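Local coordinates for protein putative alpha-L-fucosidase (Bacteroides thetaiotaomicron, PDB 3EYP) that probably hydrolyses alpha-L-fucosidic linkages, releasing L-fucose, at residues 46-51 and 92-98; 104-110 and 153-157; 124-128 and 142-146. All coordinates share one frame; numbering follows the deposited sequence.

How the contacts relate
All three contacts belong to the TIM-barrel-like domain of this probable fucosidase and lie on the same side of the chain's centre. Contact 1 comes first in sequence, pairing the loops that follow strands 22-26 and 70-76. Contact 2 joins helix 105-116 to the end of helix 139-155, and contact 3 falls between its two segments, where the loop after strand 119-124 meets an earlier part of that same helix. Centres of contacts 1 and 2 are about 17 Å apart, as are those of contacts 2 and 3. Trp98 rests on Val105, and Leu153 on Leu124, so packing runs continuously from the outer loops to the helix layer and the strand end.

Contact 1: 46-51 and 92-98; sequences TAIFNP and SVKNAAW
Pro51 lies over a face of the Trp98 indole, and Phe49 runs alongside the same indole, where two beta-alpha loops of the TIM-barrel-like domain meet, those after strands 22-26 and 70-76. The Pro51 ring crosses the tryptophan at about a right angle. Its CG sits 3.7 Å from the centroid of the five-membered ring and 15° off the ring normal, a CH-pi contact. Phe49 and Trp98 point the same way, with CE2 of Phe49 4.0 Å from CE3 of Trp98 and that indole atom in the plane of the phenyl ring. With CG anti to the backbone N (chi1 -179°), the Phe49 ring also reaches Val93, whose CG1 packs on CE2, and Ala96, whose CB lies at the ring edge. Phe28, Phe33 and Phe81 meet the same ring from outside the two loops, making it part of a buried aromatic cluster.

Backbone bonds fix this register. Trp98 N donates to Phe49 O over 3.2 Å, and Ala97 N reaches Phe49 O and Ala47 O only weakly. At the other end Thr46 OG1 donates to Asn95 O at 2.7 Å, approaching from above the carbonyl plane, 61° out of it. The Asn95 amide turns away to Asp90 O. Beside the indole, a water donates to Pro51 O at 2.9 Å and accepts a weak bond from Trp98 NE1 at 3.4 Å.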
ATOM      1  N   THR A  46       4.896  32.255   4.770  1.00 38.44           N
ATOM      2  CA  THR A  46       3.597  31.726   4.337  1.00 39.55           C
ATOM      3  C   THR A  46       3.051  32.375   3.099  1.00 39.57           C
ATOM      4  O   THR A  46       2.281  31.727   2.346  1.00 39.99           O
ATOM      5  CB  THR A  46       2.501  31.866   5.413  1.00 39.91           C
ATOM      6  OG1 THR A  46       2.352  33.245   5.759  1.00 39.53           O
ATOM      7  CG2 THR A  46       2.857  31.046   6.658  1.00 36.00           C
ATOM      8  N   ALA A  47       3.437  33.647   2.898  1.00 38.66           N
ATOM      9  CA  ALA A  47       2.977  34.420   1.739  1.00 38.33           C
ATOM     10  C   ALA A  47       3.207  33.695   0.397  1.00 39.10           C
ATOM     11  O   ALA A  47       2.450  33.866  -0.567  1.00 39.97           O
ATOM     12  CB  ALA A  47       3.691  35.795   1.653  1.00 37.45           C
ATOM     13  N   ILE A  48       4.309  32.941   0.315  1.00 38.57           N
ATOM     14  CA  ILE A  48       4.693  32.304  -0.960  1.00 38.01           C
ATOM     15  C   ILE A  48       3.746  31.212  -1.423  1.00 37.98           C
ATOM     16  O   ILE A  48       3.797  30.800  -2.574  1.00 38.84           O
ATOM     17  CB  ILE A  48       6.161  31.735  -0.977  1.00 37.56           C
ATOM     18  CG1 ILE A  48       6.283  30.436  -0.145  1.00 36.01           C
ATOM     19  CG2 ILE A  48       7.173  32.747  -0.446  1.00 37.12           C
ATOM     20  CD1 ILE A  48       7.722  29.732  -0.326  1.00 37.89           C
ATOM     21  N   PHE A  49       2.877  30.743  -0.540  1.00 39.01           N
ATOM     22  CA  PHE A  49       1.969  29.668  -0.907  1.00 38.87           C
ATOM     23  C   PHE A  49       0.823  30.268  -1.683  1.00 39.20           C
ATOM     24  O   PHE A  49      -0.016  30.987  -1.187  1.00 40.22           O
ATOM     25  CB  PHE A  49       1.459  28.868   0.312  1.00 38.46           C
ATOM     26  CG  PHE A  49       0.541  27.727  -0.052  1.00 39.79           C
ATOM     27  CD1 PHE A  49       1.063  26.487  -0.384  1.00 39.40           C
ATOM     28  CD2 PHE A  49      -0.831  27.891  -0.115  1.00 40.25           C
ATOM     29  CE1 PHE A  49       0.265  25.404  -0.714  1.00 40.45           C
ATOM     30  CE2 PHE A  49      -1.659  26.802  -0.471  1.00 37.33           C
ATOM     31  CZ  PHE A  49      -1.104  25.550  -0.747  1.00 40.53           C
ATOM     32  N   ASN A  50       0.790  29.899  -2.947  1.00 39.63           N
ATOM     33  CA  ASN A  50      -0.075  30.533  -3.871  1.00 38.78           C
ATOM     34  C   ASN A  50      -0.359  29.756  -5.158  1.00 39.72           C
ATOM     35  O   ASN A  50      -0.020  30.231  -6.240  1.00 40.73           O
ATOM     36  CB  ASN A  50       0.558  31.887  -4.258  1.00 39.64           C
ATOM     37  CG  ASN A  50      -0.427  32.812  -4.851  1.00 40.39           C
ATOM     38  OD1 ASN A  50      -1.630  32.697  -4.613  1.00 46.61           O
ATOM     39  ND2 ASN A  50       0.057  33.749  -5.638  1.00 45.88           N
ATOM     40  N   PRO A  51      -1.043  28.612  -5.054  1.00 40.63           N
ATOM     41  CA  PRO A  51      -1.409  27.874  -6.279  1.00 41.12           C
ATOM     42  C   PRO A  51      -2.386  28.637  -7.122  1.00 41.87           C
ATOM     43  O   PRO A  51      -3.218  29.329  -6.595  1.00 42.81           O
ATOM     44  CB  PRO A  51      -2.033  26.606  -5.757  1.00 40.51           C
ATOM     45  CG  PRO A  51      -2.466  26.941  -4.329  1.00 41.48           C
ATOM     46  CD  PRO A  51      -1.449  27.901  -3.828  1.00 40.28           C
ATOM     47  N   SER A  92       0.190  28.663   8.268  1.00 38.50           N
ATOM     48  CA  SER A  92      -0.819  28.005   7.443  1.00 38.68           C
ATOM     49  C   SER A  92      -1.323  28.824   6.292  1.00 38.88           C
ATOM     50  O   SER A  92      -0.970  29.987   6.099  1.00 35.70           O
ATOM     51  CB  SER A  92      -2.049  27.610   8.294  1.00 38.64           C
ATOM     52  OG  SER A  92      -2.880  28.715   8.479  1.00 37.79           O
ATOM     53  N   VAL A  93      -2.279  28.189   5.613  1.00 38.67           N
ATOM     54  CA  VAL A  93      -3.006  28.802   4.515  1.00 39.44           C
ATOM     55  C   VAL A  93      -3.699  30.111   4.919  1.00 40.30           C
ATOM     56  O   VAL A  93      -3.875  30.996   4.119  1.00 40.64           O
ATOM     57  CB  VAL A  93      -4.032  27.864   3.808  1.00 39.32           C
ATOM     58  CG1 VAL A  93      -3.250  26.928   2.895  1.00 41.07           C
ATOM     59  CG2 VAL A  93      -4.973  27.075   4.827  1.00 35.89           C
ATOM     60  N   LYS A  94      -3.998  30.216   6.201  1.00 40.54           N
ATOM     61  CA  LYS A  94      -4.637  31.425   6.803  1.00 41.74           C
ATOM     62  C   LYS A  94      -3.856  32.679   6.439  1.00 40.27           C
ATOM     63  O   LYS A  94      -4.405  33.781   6.354  1.00 40.38           O
ATOM     64  CB  LYS A  94      -4.701  31.348   8.359  1.00 41.65           C
ATOM     65  CG  LYS A  94      -6.094  31.596   8.878  1.00 48.17           C
ATOM     66  CD  LYS A  94      -6.241  31.938  10.385  1.00 51.15           C
ATOM     67  CE  LYS A  94      -5.059  31.666  11.319  1.00 53.71           C
ATOM     68  NZ  LYS A  94      -5.452  31.108  12.706  1.00 57.70           N
ATOM     69  N   ASN A  95      -2.557  32.475   6.205  1.00 39.53           N
ATOM     70  CA  ASN A  95      -1.591  33.570   5.980  1.00 39.59           C
ATOM     71  C   ASN A  95      -0.823  33.512   4.670  1.00 38.49           C
ATOM     72  O   ASN A  95       0.180  34.155   4.480  1.00 38.45           O
ATOM     73  CB  ASN A  95      -0.676  33.714   7.168  1.00 38.11           C
ATOM     74  CG  ASN A  95      -1.399  34.308   8.374  1.00 40.54           C
ATOM     75  OD1 ASN A  95      -1.998  35.388   8.292  1.00 40.28           O
ATOM     76  ND2 ASN A  95      -1.376  33.591   9.494  1.00 36.93           N
ATOM     77  N   ALA A  96      -1.400  32.731   3.775  1.00 39.29           N
ATOM     78  CA  ALA A  96      -0.987  32.579   2.393  1.00 39.08           C
ATOM     79  C   ALA A  96      -1.520  33.711   1.523  1.00 39.24           C
ATOM     80  O   ALA A  96      -2.484  34.406   1.864  1.00 40.79           O
ATOM     81  CB  ALA A  96      -1.444  31.209   1.828  1.00 37.91           C
ATOM     82  N   ALA A  97      -0.892  33.877   0.400  1.00 40.11           N
ATOM     83  CA  ALA A  97      -1.375  34.819  -0.618  1.00 41.34           C
ATOM     84  C   ALA A  97      -2.594  34.189  -1.289  1.00 41.28           C
ATOM     85  O   ALA A  97      -3.550  34.851  -1.628  1.00 42.34           O
ATOM     86  CB  ALA A  97      -0.270  35.186  -1.623  1.00 42.11           C
ATOM     87  N   TRP A  98      -2.607  32.866  -1.322  1.00 40.32           N
ATOM     88  CA  TRP A  98      -3.638  32.071  -1.995  1.00 39.40           C
ATOM     89  C   TRP A  98      -4.994  32.458  -1.432  1.00 39.99           C
ATOM     90  O   TRP A  98      -5.219  32.444  -0.225  1.00 39.89           O
ATOM     91  CB  TRP A  98      -3.433  30.564  -1.745  1.00 40.23           C
ATOM     92  CG  TRP A  98      -4.470  29.669  -2.389  1.00 37.22           C
ATOM     93  CD1 TRP A  98      -4.803  29.617  -3.715  1.00 38.77           C
ATOM     94  CD2 TRP A  98      -5.257  28.665  -1.741  1.00 41.01           C
ATOM     95  NE1 TRP A  98      -5.762  28.675  -3.926  1.00 41.40           N
ATOM     96  CE2 TRP A  98      -6.065  28.069  -2.735  1.00 41.19           C
ATOM     97  CE3 TRP A  98      -5.365  28.214  -0.425  1.00 38.58           C
ATOM     98  CZ2 TRP A  98      -6.952  27.040  -2.449  1.00 44.16           C
ATOM     99  CZ3 TRP A  98      -6.260  27.227  -0.142  1.00 44.64           C
ATOM    100  CH2 TRP A  98      -7.063  26.647  -1.151  1.00 41.85           C
TER
HETATM  101  O   HOH W   1      -5.856  28.212  -7.268  1.00 49.06           O

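Contact 2: 104-110 and 153-157; sequences DVVREFV and LMSDY
Val110 and Tyr157 bring the two backbones closest, with 6.6 Å between their CA atoms. Residues 105-110 form the first turns of helix 105-116, and 153-157 lie where helix 139-155 gives way to a loop. Asp104 is the N-cap of the former helix: its OD1 accepts from Arg107 N at 2.9 Å in a nearly straight bond, coming from above the carboxylate plane.

The Tyr157 ring lies between the segments. Its hydroxyl donates to the other oxygen of the cap, OH to OD2 of Asp104 at 2.7 Å, on the syn side of a carboxylate turned 63° from the ring. One acidic group thus caps the helix and anchors the tyrosine. The guanidinium of Arg107 lies flat on one face of that ring, planes 5° apart and centres 3.9 Å apart, a cation-pi stack. Bends at chi2 and chi3 fold the arginine over the ring and present its end to Asp156 O. NH1 and NH2 of Arg107 both grip this one carbonyl oxygen, each at 2.9 Å and close to the guanidinium plane. With an alanine here, both of these donors and the stacked cation are gone, and the Tyr157 ring would probably be freer to shift on that face.

These helices belong to the outer layer of the TIM-barrel-like domain, and the apolar side of the contact turns toward its strands. Val106 CG1 packs 3.6 Å from CD1 of Tyr157 and also touches Leu153; both Val106 and Leu153 reach Ala75 of strand 70-76. Val110 comes to the ring's edge, its CG2 4.1 Å from CD1 of Tyr157.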
ATOM      1  N   ASP A 104      -8.715  26.674   2.051  1.00 39.08           N
ATOM      2  CA  ASP A 104      -8.547  25.435   2.837  1.00 38.32           C
ATOM      3  C   ASP A 104      -8.368  24.278   1.880  1.00 37.75           C
ATOM      4  O   ASP A 104      -9.288  23.799   1.255  1.00 37.37           O
ATOM      5  CB  ASP A 104      -9.745  25.266   3.766  1.00 37.96           C
ATOM      6  CG  ASP A 104      -9.637  24.050   4.708  1.00 38.70           C
ATOM      7  OD1 ASP A 104      -8.794  23.139   4.478  1.00 37.95           O
ATOM      8  OD2 ASP A 104     -10.453  23.995   5.642  1.00 37.50           O
ATOM      9  N   VAL A 105      -7.122  23.892   1.714  1.00 38.21           N
ATOM     10  CA  VAL A 105      -6.788  22.835   0.777  1.00 37.89           C
ATOM     11  C   VAL A 105      -7.298  21.467   1.285  1.00 37.09           C
ATOM     12  O   VAL A 105      -7.831  20.682   0.499  1.00 37.88           O
ATOM     13  CB  VAL A 105      -5.278  22.782   0.448  1.00 37.22           C
ATOM     14  CG1 VAL A 105      -5.048  21.739  -0.587  1.00 36.57           C
ATOM     15  CG2 VAL A 105      -4.784  24.167  -0.065  1.00 38.25           C
ATOM     16  N   VAL A 106      -7.239  21.262   2.578  1.00 36.80           N
ATOM     17  CA  VAL A 106      -7.752  20.009   3.179  1.00 37.88           C
ATOM     18  C   VAL A 106      -9.270  19.875   2.851  1.00 38.31           C
ATOM     19  O   VAL A 106      -9.720  18.854   2.378  1.00 39.77           O
ATOM     20  CB  VAL A 106      -7.454  19.825   4.672  1.00 38.24           C
ATOM     21  CG1 VAL A 106      -7.975  18.485   5.140  1.00 37.57           C
ATOM     22  CG2 VAL A 106      -5.886  19.807   4.956  1.00 35.73           C
ATOM     23  N   ARG A 107      -9.994  20.960   3.024  1.00 39.07           N
ATOM     24  CA  ARG A 107     -11.419  21.043   2.657  1.00 38.54           C
ATOM     25  C   ARG A 107     -11.642  20.619   1.202  1.00 39.03           C
ATOM     26  O   ARG A 107     -12.397  19.726   0.930  1.00 40.65           O
ATOM     27  CB  ARG A 107     -11.965  22.456   2.840  1.00 39.99           C
ATOM     28  CG  ARG A 107     -13.506  22.619   2.786  1.00 39.80           C
ATOM     29  CD  ARG A 107     -14.289  21.615   3.645  1.00 42.84           C
ATOM     30  NE  ARG A 107     -14.147  21.949   5.066  1.00 42.68           N
ATOM     31  CZ  ARG A 107     -14.371  21.118   6.070  1.00 45.63           C
ATOM     32  NH1 ARG A 107     -14.794  19.895   5.847  1.00 47.21           N
ATOM     33  NH2 ARG A 107     -14.194  21.517   7.317  1.00 42.70           N
ATOM     34  N   GLU A 108     -11.019  21.319   0.274  1.00 39.75           N
ATOM     35  CA  GLU A 108     -11.096  21.001  -1.169  1.00 38.79           C
ATOM     36  C   GLU A 108     -10.821  19.520  -1.468  1.00 39.68           C
ATOM     37  O   GLU A 108     -11.511  18.851  -2.246  1.00 38.87           O
ATOM     38  CB  GLU A 108     -10.144  21.913  -1.963  1.00 40.68           C
ATOM     39  CG  GLU A 108     -10.514  23.404  -1.730  1.00 42.74           C
ATOM     40  CD  GLU A 108     -10.099  24.380  -2.810  1.00 46.14           C
ATOM     41  OE1 GLU A 108      -9.858  23.981  -3.968  1.00 45.06           O
ATOM     42  OE2 GLU A 108     -10.101  25.596  -2.486  1.00 46.31           O
ATOM     43  N   PHE A 109      -9.746  19.050  -0.865  1.00 38.46           N
ATOM     44  CA  PHE A 109      -9.331  17.654  -0.948  1.00 38.92           C
ATOM     45  C   PHE A 109     -10.413  16.668  -0.528  1.00 39.79           C
ATOM     46  O   PHE A 109     -10.838  15.813  -1.324  1.00 39.14           O
ATOM     47  CB  PHE A 109      -8.012  17.430  -0.167  1.00 38.79           C
ATOM     48  CG  PHE A 109      -7.595  15.985  -0.083  1.00 41.12           C
ATOM     49  CD1 PHE A 109      -7.131  15.287  -1.209  1.00 42.53           C
ATOM     50  CD2 PHE A 109      -7.662  15.320   1.114  1.00 41.89           C
ATOM     51  CE1 PHE A 109      -6.773  13.950  -1.110  1.00 40.67           C
ATOM     52  CE2 PHE A 109      -7.314  14.012   1.204  1.00 40.46           C
ATOM     53  CZ  PHE A 109      -6.862  13.330   0.076  1.00 39.67           C
ATOM     54  N   VAL A 110     -10.839  16.759   0.729  1.00 39.11           N
ATOM     55  CA  VAL A 110     -11.875  15.849   1.231  1.00 39.52           C
ATOM     56  C   VAL A 110     -13.207  16.038   0.519  1.00 41.08           C
ATOM     57  O   VAL A 110     -13.966  15.077   0.388  1.00 40.88           O
ATOM     58  CB  VAL A 110     -12.151  15.869   2.780  1.00 39.13           C
ATOM     59  CG1 VAL A 110     -10.906  15.514   3.580  1.00 41.52           C
ATOM     60  CG2 VAL A 110     -12.744  17.167   3.223  1.00 36.37           C
ATOM     61  N   LEU A 153      -8.722  17.696  12.436  1.00 39.73           N
ATOM     62  CA  LEU A 153      -8.686  16.930  11.168  1.00 38.32           C
ATOM     63  C   LEU A 153      -9.512  15.654  11.235  1.00 37.97           C
ATOM     64  O   LEU A 153     -10.033  15.127  10.204  1.00 38.07           O
ATOM     65  CB  LEU A 153      -7.213  16.597  10.771  1.00 38.90           C
ATOM     66  CG  LEU A 153      -6.421  17.836  10.323  1.00 40.11           C
ATOM     67  CD1 LEU A 153      -4.940  17.575  10.064  1.00 39.52           C
ATOM     68  CD2 LEU A 153      -7.070  18.476   9.141  1.00 38.50           C
ATOM     69  N   MET A 154      -9.651  15.164  12.454  1.00 39.08           N
ATOM     70  CA  MET A 154     -10.391  13.882  12.709  1.00 39.61           C
ATOM     71  C   MET A 154     -11.874  14.099  13.020  1.00 41.81           C
ATOM     72  O   MET A 154     -12.669  13.137  13.103  1.00 41.35           O
ATOM     73  CB  MET A 154      -9.760  13.081  13.866  1.00 40.94           C
ATOM     74  CG  MET A 154      -8.379  12.397  13.580  1.00 39.06           C
ATOM     75  SD  MET A 154      -8.156  11.368  12.098  1.00 32.88           S
ATOM     76  CE  MET A 154      -7.207  12.556  11.132  1.00 39.93           C
ATOM     77  N   SER A 155     -12.223  15.375  13.174  1.00 42.91           N
ATOM     78  CA  SER A 155     -13.575  15.793  13.542  1.00 43.22           C
ATOM     79  C   SER A 155     -14.344  16.495  12.438  1.00 43.81           C
ATOM     80  O   SER A 155     -15.554  16.338  12.320  1.00 43.22           O
ATOM     81  CB  SER A 155     -13.564  16.706  14.774  1.00 43.70           C
ATOM     82  OG  SER A 155     -13.018  16.098  15.938  1.00 45.24           O
ATOM     83  N   ASP A 156     -13.688  17.361  11.691  1.00 43.68           N
ATOM     84  CA  ASP A 156     -14.435  18.355  10.919  1.00 44.01           C
ATOM     85  C   ASP A 156     -14.324  18.160   9.402  1.00 43.47           C
ATOM     86  O   ASP A 156     -14.805  18.971   8.627  1.00 43.28           O
ATOM     87  CB  ASP A 156     -14.005  19.798  11.262  1.00 43.75           C
ATOM     88  CG  ASP A 156     -14.179  20.147  12.759  1.00 46.98           C
ATOM     89  OD1 ASP A 156     -15.164  19.700  13.387  1.00 45.54           O
ATOM     90  OD2 ASP A 156     -13.300  20.869  13.298  1.00 49.61           O
ATOM     91  N   TYR A 157     -13.658  17.091   9.017  1.00 43.31           N
ATOM     92  CA  TYR A 157     -13.296  16.879   7.612  1.00 42.43           C
ATOM     93  C   TYR A 157     -13.769  15.577   7.009  1.00 42.79           C
ATOM     94  O   TYR A 157     -13.201  15.037   6.058  1.00 42.73           O
ATOM     95  CB  TYR A 157     -11.755  17.049   7.478  1.00 43.05           C
ATOM     96  CG  TYR A 157     -11.347  18.496   7.575  1.00 39.53           C
ATOM     97  CD1 TYR A 157     -11.274  19.288   6.457  1.00 43.31           C
ATOM     98  CD2 TYR A 157     -11.098  19.089   8.819  1.00 40.28           C
ATOM     99  CE1 TYR A 157     -10.937  20.629   6.547  1.00 41.73           C
ATOM    100  CE2 TYR A 157     -10.738  20.387   8.899  1.00 39.20           C
ATOM    101  CZ  TYR A 157     -10.654  21.159   7.767  1.00 38.69           C
ATOM    102  OH  TYR A 157     -10.319  22.507   7.861  1.00 40.37           O
TER

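Contact 3: 124-128 and 142-146; sequences LGPHD and YKEYY
Tyr146 receives Leu124 over one face of its ring, where CD2 of the leucine sits 3.9 Å from the ring centroid in a CH-pi contact. This is a beta-alpha junction of the TIM-barrel-like domain: Leu124 ends strand 119-124, and the tyrosines project from helix 139-155, beyond the short helix 129-132. The same tyrosine bonds Leu124's backbone, its OH donating to O of Leu124 at 2.6 Å, tilted 28° from the carbonyl plane. That carbonyl oxygen also lies at the ring edge. Trp181 stacks on Tyr146 from helix 175-188.

One turn earlier, Tyr142 has CG anti to its own N (chi1 175°), which extends the ring across to the loop. There its OH gives a weak bond to Pro126 O, 2.7 Å away. Asp128 CB packs against this ring obliquely, 3.4 Å from CE1 of Tyr142. Asp128 also N-caps helix 129-132, its OD1 accepting from Glu131 N. Lys76 NZ, from strand 70-76, forms a salt bridge with Asp128 OD2 and hydrogen bonds with Tyr142 OH and Gly125 O. A water links the remaining tyrosine, donating to Asp128 OD2 at 2.7 Å and accepting from Tyr145 OH at 2.9 Å.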
ATOM      1  N   LEU A 124      -0.063  13.907   8.706  1.00 38.50           N
ATOM      2  CA  LEU A 124       0.154  15.020   9.676  1.00 38.20           C
ATOM      3  C   LEU A 124       1.463  14.778  10.421  1.00 39.26           C
ATOM      4  O   LEU A 124       1.527  13.977  11.329  1.00 39.28           O
ATOM      5  CB  LEU A 124      -0.991  15.109  10.675  1.00 39.48           C
ATOM      6  CG  LEU A 124      -1.057  16.284  11.663  1.00 36.59           C
ATOM      7  CD1 LEU A 124      -1.252  17.641  10.906  1.00 35.85           C
ATOM      8  CD2 LEU A 124      -2.135  16.035  12.648  1.00 39.03           C
ATOM      9  N   GLY A 125       2.492  15.497   9.964  1.00 39.06           N
ATOM     10  CA  GLY A 125       3.899  15.256  10.275  1.00 38.71           C
ATOM     11  C   GLY A 125       4.228  15.275  11.753  1.00 39.33           C
ATOM     12  O   GLY A 125       4.068  16.296  12.404  1.00 37.26           O
ATOM     13  N   PRO A 126       4.633  14.114  12.338  1.00 38.44           N
ATOM     14  CA  PRO A 126       4.989  14.216  13.754  1.00 37.88           C
ATOM     15  C   PRO A 126       6.124  15.145  14.115  1.00 37.73           C
ATOM     16  O   PRO A 126       6.004  15.915  15.057  1.00 36.97           O
ATOM     17  CB  PRO A 126       5.288  12.776  14.173  1.00 39.51           C
ATOM     18  CG  PRO A 126       4.517  11.947  13.220  1.00 37.91           C
ATOM     19  CD  PRO A 126       4.443  12.721  11.908  1.00 40.08           C
ATOM     20  N   HIS A 127       7.242  15.042  13.416  1.00 37.65           N
ATOM     21  CA  HIS A 127       8.345  15.977  13.608  1.00 37.66           C
ATOM     22  C   HIS A 127       7.951  17.289  12.907  1.00 37.15           C
ATOM     23  O   HIS A 127       7.516  17.296  11.757  1.00 37.61           O
ATOM     24  CB  HIS A 127       9.676  15.464  13.068  1.00 37.63           C
ATOM     25  CG  HIS A 127      10.804  16.443  13.191  1.00 37.24           C
ATOM     26  ND1 HIS A 127      11.265  16.930  14.404  1.00 39.11           N
ATOM     27  CD2 HIS A 127      11.596  16.996  12.244  1.00 35.80           C
ATOM     28  CE1 HIS A 127      12.289  17.735  14.195  1.00 37.93           C
ATOM     29  NE2 HIS A 127      12.491  17.816  12.889  1.00 37.42           N
ATOM     30  N   ASP A 128       8.080  18.372  13.655  1.00 37.11           N
ATOM     31  CA  ASP A 128       7.659  19.737  13.162  1.00 37.12           C
ATOM     32  C   ASP A 128       8.772  20.719  13.366  1.00 37.76           C
ATOM     33  O   ASP A 128       9.067  21.167  14.509  1.00 37.67           O
ATOM     34  CB  ASP A 128       6.347  20.134  13.903  1.00 36.21           C
ATOM     35  CG  ASP A 128       5.682  21.391  13.366  1.00 38.44           C
ATOM     36  OD1 ASP A 128       6.377  22.338  12.985  1.00 37.98           O
ATOM     37  OD2 ASP A 128       4.422  21.387  13.314  1.00 38.92           O
ATOM     38  N   TYR A 142       4.153  20.306  22.561  1.00 42.14           N
ATOM     39  CA  TYR A 142       3.975  19.972  21.169  1.00 41.48           C
ATOM     40  C   TYR A 142       2.934  18.856  21.103  1.00 41.42           C
ATOM     41  O   TYR A 142       2.139  18.752  20.177  1.00 39.89           O
ATOM     42  CB  TYR A 142       5.279  19.524  20.527  1.00 40.79           C
ATOM     43  CG  TYR A 142       5.032  19.052  19.089  1.00 42.55           C
ATOM     44  CD1 TYR A 142       4.801  19.978  18.070  1.00 40.58           C
ATOM     45  CD2 TYR A 142       4.945  17.705  18.762  1.00 41.03           C
ATOM     46  CE1 TYR A 142       4.559  19.582  16.782  1.00 40.24           C
ATOM     47  CE2 TYR A 142       4.664  17.306  17.466  1.00 39.68           C
ATOM     48  CZ  TYR A 142       4.480  18.268  16.471  1.00 41.42           C
ATOM     49  OH  TYR A 142       4.239  17.920  15.148  1.00 39.03           O
ATOM     50  N   LYS A 143       2.987  17.984  22.102  1.00 43.30           N
ATOM     51  CA  LYS A 143       2.009  16.896  22.208  1.00 42.17           C
ATOM     52  C   LYS A 143       0.624  17.487  22.214  1.00 42.87           C
ATOM     53  O   LYS A 143      -0.265  17.022  21.498  1.00 42.85           O
ATOM     54  CB  LYS A 143       2.202  16.059  23.476  1.00 44.05           C
ATOM     55  CG  LYS A 143       0.969  15.220  23.866  1.00 45.99           C
ATOM     56  CD  LYS A 143       1.107  14.534  25.196  1.00 49.89           C
ATOM     57  CE  LYS A 143       0.884  15.485  26.362  1.00 54.22           C
ATOM     58  NZ  LYS A 143       0.802  14.734  27.656  1.00 58.72           N
ATOM     59  N   GLU A 144       0.406  18.527  23.008  1.00 41.70           N
ATOM     60  CA  GLU A 144      -0.941  19.150  23.019  1.00 42.54           C
ATOM     61  C   GLU A 144      -1.304  19.847  21.711  1.00 42.00           C
ATOM     62  O   GLU A 144      -2.429  19.775  21.278  1.00 40.78           O
ATOM     63  CB  GLU A 144      -1.128  20.158  24.174  1.00 44.03           C
ATOM     64  CG  GLU A 144      -0.817  19.592  25.516  1.00 49.73           C
ATOM     65  CD  GLU A 144      -1.691  18.384  25.864  1.00 58.33           C
ATOM     66  OE1 GLU A 144      -2.901  18.341  25.483  1.00 61.34           O
ATOM     67  OE2 GLU A 144      -1.137  17.459  26.506  1.00 67.63           O
ATOM     68  N   TYR A 145      -0.330  20.528  21.104  1.00 42.11           N
ATOM     69  CA  TYR A 145      -0.540  21.249  19.818  1.00 41.31           C
ATOM     70  C   TYR A 145      -1.009  20.267  18.743  1.00 40.92           C
ATOM     71  O   TYR A 145      -2.037  20.433  18.049  1.00 39.59           O
ATOM     72  CB  TYR A 145       0.774  21.924  19.324  1.00 41.07           C
ATOM     73  CG  TYR A 145       0.767  22.433  17.863  1.00 41.05           C
ATOM     74  CD1 TYR A 145      -0.071  23.468  17.477  1.00 41.63           C
ATOM     75  CD2 TYR A 145       1.607  21.888  16.890  1.00 41.73           C
ATOM     76  CE1 TYR A 145      -0.097  23.933  16.193  1.00 38.86           C
ATOM     77  CE2 TYR A 145       1.588  22.339  15.592  1.00 39.01           C
ATOM     78  CZ  TYR A 145       0.728  23.364  15.240  1.00 38.19           C
ATOM     79  OH  TYR A 145       0.698  23.900  13.990  1.00 40.86           O
ATOM     80  N   TYR A 146      -0.220  19.230  18.627  1.00 41.23           N
ATOM     81  CA  TYR A 146      -0.503  18.179  17.645  1.00 40.94           C
ATOM     82  C   TYR A 146      -1.893  17.585  17.899  1.00 41.48           C
ATOM     83  O   TYR A 146      -2.666  17.354  16.990  1.00 41.30           O
ATOM     84  CB  TYR A 146       0.574  17.077  17.669  1.00 41.01           C
ATOM     85  CG  TYR A 146       0.464  16.080  16.501  1.00 38.88           C
ATOM     86  CD1 TYR A 146       1.230  16.211  15.384  1.00 39.01           C
ATOM     87  CD2 TYR A 146      -0.408  14.978  16.580  1.00 40.35           C
ATOM     88  CE1 TYR A 146       1.134  15.308  14.335  1.00 37.01           C
ATOM     89  CE2 TYR A 146      -0.505  14.092  15.558  1.00 40.76           C
ATOM     90  CZ  TYR A 146       0.272  14.228  14.461  1.00 38.63           C
ATOM     91  OH  TYR A 146       0.136  13.305  13.427  1.00 42.50           O
TER
HETATM   92  O   HOH W   2       3.083  23.576  12.450  1.00 41.34           O